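Local coordinates for pyridoxal phosphate homeostasis protein (Bifidobacterium adolescentis ATCC 15703, PDB 3CPG) that probably binds pyridoxal 5'-phosphate and takes part in the homeostasis of this cofactor, at residues L164-E169 against M202-H207. Sequence-based numbering, arbitrary orientation.
Sequences LLEVNE and MTIGAH
L164 meets selenomethionine M202 at about a right angle, its CD1 lying 4.0 Å from M202 CB, with E139 of the neighbouring strand 137-141 touching both side chains. At L165 the side chain turns from M202 to helix 183-191, and the backbone makes the link: M202 N donates to L165 O over 2.9 Å. E166 pairs with M202 as a parallel bridge, and both side chains rise from the same face of the sheet, side by side and pointing the same way. The glutamate leaves with CG anti to its backbone N (chi1 -178°) and stays extended, while the M202 chain bends at its outer torsions, bringing CE to 3.1 Å from E166 OE2; the other carboxylate oxygen, OE1, is held by Q122. V167 N closes the bridge with a nearly straight bond to M202 O (2.8 Å, 166° at the hydrogen). Beyond it, side chain replaces backbone as donor: T203 OG1 gives its proton to V167 O at 2.8 Å, tilted 21° from the carbonyl plane. T203 OG1 in turn accepts from G205 N, forming an ST turn, and from a water that also binds E169 N and G205 O; a second water joins V167 O to I204 N. E169 runs roughly perpendicular to T203, its CG 3.2 Å from T203 OG1, and sends OE2 on to H220 of helix 211-231. The two chain runs thus diverge little, but pass from direct pairing to hydroxyl- and water-mediated contact. The contact joins neighbouring parallel strands 161-166 and 196-202, and the loops after them, in a TIM barrel of the alanine racemase N-terminal family; the loop after 196-202 brings the I204 side chain to about 9 Å from that of K57, the predicted cofactor lysine, unmodified here.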
ATOM      1  N   LEU A 164      -7.957   1.934   1.308  1.00  4.36           N
ATOM      2  CA  LEU A 164      -7.983   0.530   1.685  1.00  4.42           C
ATOM      3  C   LEU A 164      -8.394   0.569   3.147  1.00  4.80           C
ATOM      4  O   LEU A 164      -7.959   1.452   3.890  1.00  6.41           O
ATOM      5  CB  LEU A 164      -6.606  -0.137   1.566  1.00  4.85           C
ATOM      6  CG  LEU A 164      -5.920  -0.209   0.199  1.00  3.46           C
ATOM      7  CD1 LEU A 164      -4.755  -1.196   0.273  1.00  3.35           C
ATOM      8  CD2 LEU A 164      -6.909  -0.657  -0.870  1.00  4.68           C
ATOM      9  N   LEU A 165      -9.258  -0.351   3.551  1.00  4.57           N
ATOM     10  CA  LEU A 165      -9.676  -0.416   4.944  1.00  4.86           C
ATOM     11  C   LEU A 165      -8.601  -1.210   5.666  1.00  4.59           C
ATOM     12  O   LEU A 165      -8.343  -2.373   5.342  1.00  3.60           O
ATOM     13  CB  LEU A 165     -11.031  -1.119   5.077  1.00  5.36           C
ATOM     14  CG  LEU A 165     -11.461  -1.497   6.501  1.00  4.87           C
ATOM     15  CD1 LEU A 165     -11.514  -0.254   7.391  1.00  4.90           C
ATOM     16  CD2 LEU A 165     -12.821  -2.182   6.445  1.00  7.34           C
ATOM     17  N   GLU A 166      -7.958  -0.563   6.631  1.00  4.61           N
ATOM     18  CA  GLU A 166      -6.894  -1.180   7.409  1.00  5.28           C
ATOM     19  C   GLU A 166      -7.520  -1.943   8.562  1.00  5.29           C
ATOM     20  O   GLU A 166      -8.217  -1.356   9.387  1.00  6.84           O
ATOM     21  CB  GLU A 166      -5.967  -0.096   7.955  1.00  6.03           C
ATOM     22  CG  GLU A 166      -4.782  -0.604   8.748  1.00  8.51           C
ATOM     23  CD  GLU A 166      -4.017   0.534   9.392  1.00 12.14           C
ATOM     24  OE1 GLU A 166      -4.559   1.164  10.324  1.00 19.48           O
ATOM     25  OE2 GLU A 166      -2.884   0.805   8.958  1.00 17.97           O
ATOM     26  N   VAL A 167      -7.261  -3.244   8.620  1.00  4.63           N
ATOM     27  CA  VAL A 167      -7.819  -4.082   9.668  1.00  4.98           C
ATOM     28  C   VAL A 167      -6.732  -4.585  10.608  1.00  5.98           C
ATOM     29  O   VAL A 167      -5.636  -4.936  10.173  1.00  6.75           O
ATOM     30  CB  VAL A 167      -8.551  -5.306   9.068  1.00  5.09           C
ATOM     31  CG1 VAL A 167      -9.191  -6.129  10.180  1.00  4.40           C
ATOM     32  CG2 VAL A 167      -9.603  -4.847   8.074  1.00  4.70           C
ATOM     33  N   ASN A 168      -7.047  -4.617  11.898  1.00  5.19           N
ATOM     34  CA  ASN A 168      -6.103  -5.088  12.903  1.00  6.11           C
ATOM     35  C   ASN A 168      -6.208  -6.609  12.964  1.00  7.16           C
ATOM     36  O   ASN A 168      -7.213  -7.146  13.428  1.00  7.62           O
ATOM     37  CB  ASN A 168      -6.450  -4.488  14.269  1.00  8.47           C
ATOM     38  CG  ASN A 168      -5.514  -4.953  15.375  1.00  8.83           C
ATOM     39  OD1 ASN A 168      -4.641  -5.795  15.163  1.00  9.11           O
ATOM     40  ND2 ASN A 168      -5.702  -4.405  16.570  1.00 11.75           N
ATOM     41  N   GLU A 169      -5.175  -7.294  12.481  1.00  6.29           N
ATOM     42  CA  GLU A 169      -5.148  -8.757  12.482  1.00  8.12           C
ATOM     43  C   GLU A 169      -4.066  -9.268  13.434  1.00 10.21           C
ATOM     44  O   GLU A 169      -3.668 -10.433  13.366  1.00 12.30           O
ATOM     45  CB  GLU A 169      -4.855  -9.280  11.070  1.00  7.70           C
ATOM     46  CG  GLU A 169      -5.843  -8.815  10.007  1.00  7.15           C
ATOM     47  CD  GLU A 169      -7.154  -9.582  10.045  1.00  7.76           C
ATOM     48  OE1 GLU A 169      -7.375 -10.340  11.014  1.00  8.33           O
ATOM     49  OE2 GLU A 169      -7.965  -9.424   9.103  1.00  7.85           O
HETATM   50  N   MSE A 202      -6.206  -3.799   3.990  1.00  5.14           N
HETATM   51  CA  MSE A 202      -4.780  -3.786   4.300  1.00  5.53           C
HETATM   52  C   MSE A 202      -4.574  -4.197   5.749  1.00  5.43           C
HETATM   53  O   MSE A 202      -5.441  -3.979   6.587  1.00  4.27           O
HETATM   54  CB  MSE A 202      -4.213  -2.367   4.100  1.00  4.64           C
HETATM   55  CG  MSE A 202      -2.689  -2.206   4.350  1.00  6.57           C
HETATM   56 SE   MSE A 202      -2.069  -2.029   6.189  1.00 12.35          SE
HETATM   57  CE  MSE A 202      -1.789  -0.140   6.218  1.00  7.62           C
ATOM     58  N   THR A 203      -3.440  -4.816   6.039  1.00  5.84           N
ATOM     59  CA  THR A 203      -3.132  -5.158   7.420  1.00  5.73           C
ATOM     60  C   THR A 203      -1.630  -5.201   7.628  1.00  6.79           C
ATOM     61  O   THR A 203      -0.862  -5.528   6.718  1.00  4.86           O
ATOM     62  CB  THR A 203      -3.723  -6.515   7.864  1.00  6.08           C
ATOM     63  OG1 THR A 203      -3.575  -6.649   9.285  1.00  3.92           O
ATOM     64  CG2 THR A 203      -2.988  -7.667   7.203  1.00  5.60           C
ATOM     65  N   ILE A 204      -1.219  -4.834   8.833  1.00  7.17           N
ATOM     66  CA  ILE A 204       0.185  -4.857   9.205  1.00  8.29           C
ATOM     67  C   ILE A 204       0.508  -6.280   9.675  1.00  8.55           C
ATOM     68  O   ILE A 204       1.671  -6.669   9.778  1.00  8.82           O
ATOM     69  CB  ILE A 204       0.455  -3.841  10.329  1.00  9.23           C
ATOM     70  CG1 ILE A 204       0.127  -2.431   9.827  1.00 10.39           C
ATOM     71  CG2 ILE A 204       1.904  -3.929  10.784  1.00 11.78           C
ATOM     72  CD1 ILE A 204       0.268  -1.349  10.884  1.00 12.46           C
ATOM     73  N   GLY A 205      -0.538  -7.055   9.948  1.00  8.16           N
ATOM     74  CA  GLY A 205      -0.360  -8.430  10.381  1.00  9.09           C
ATOM     75  C   GLY A 205       0.022  -8.546  11.840  1.00  9.05           C
ATOM     76  O   GLY A 205      -0.384  -7.726  12.661  1.00  9.66           O
ATOM     77  N   ALA A 206       0.805  -9.572  12.158  1.00  8.41           N
ATOM     78  CA  ALA A 206       1.258  -9.806  13.524  1.00  9.51           C
ATOM     79  C   ALA A 206       2.779  -9.933  13.548  1.00 10.58           C
ATOM     80  O   ALA A 206       3.352 -10.740  12.814  1.00 10.29           O
ATOM     81  CB  ALA A 206       0.619 -11.078  14.075  1.00  9.78           C
ATOM     82  N   HIS A 207       3.430  -9.126  14.380  1.00 10.85           N
ATOM     83  CA  HIS A 207       4.883  -9.176  14.497  1.00 11.88           C
ATOM     84  C   HIS A 207       5.234 -10.275  15.493  1.00 13.62           C
ATOM     85  O   HIS A 207       5.679 -10.004  16.610  1.00 13.86           O
ATOM     86  CB  HIS A 207       5.433  -7.839  14.998  1.00 13.22           C
ATOM     87  CG  HIS A 207       5.024  -6.667  14.164  1.00 14.07           C
ATOM     88  ND1 HIS A 207       5.226  -6.616  12.802  1.00 16.23           N
ATOM     89  CD2 HIS A 207       4.439  -5.494  14.501  1.00 14.76           C
ATOM     90  CE1 HIS A 207       4.784  -5.461  12.337  1.00 16.33           C
ATOM     91  NE2 HIS A 207       4.302  -4.762  13.347  1.00 15.34           N
TER
HETATM   92  O   HOH W   1      -3.144  -3.192  10.443  1.00  7.40           O
HETATM   93  O   HOH W   2      -2.670  -6.063  12.164  1.00  7.56           O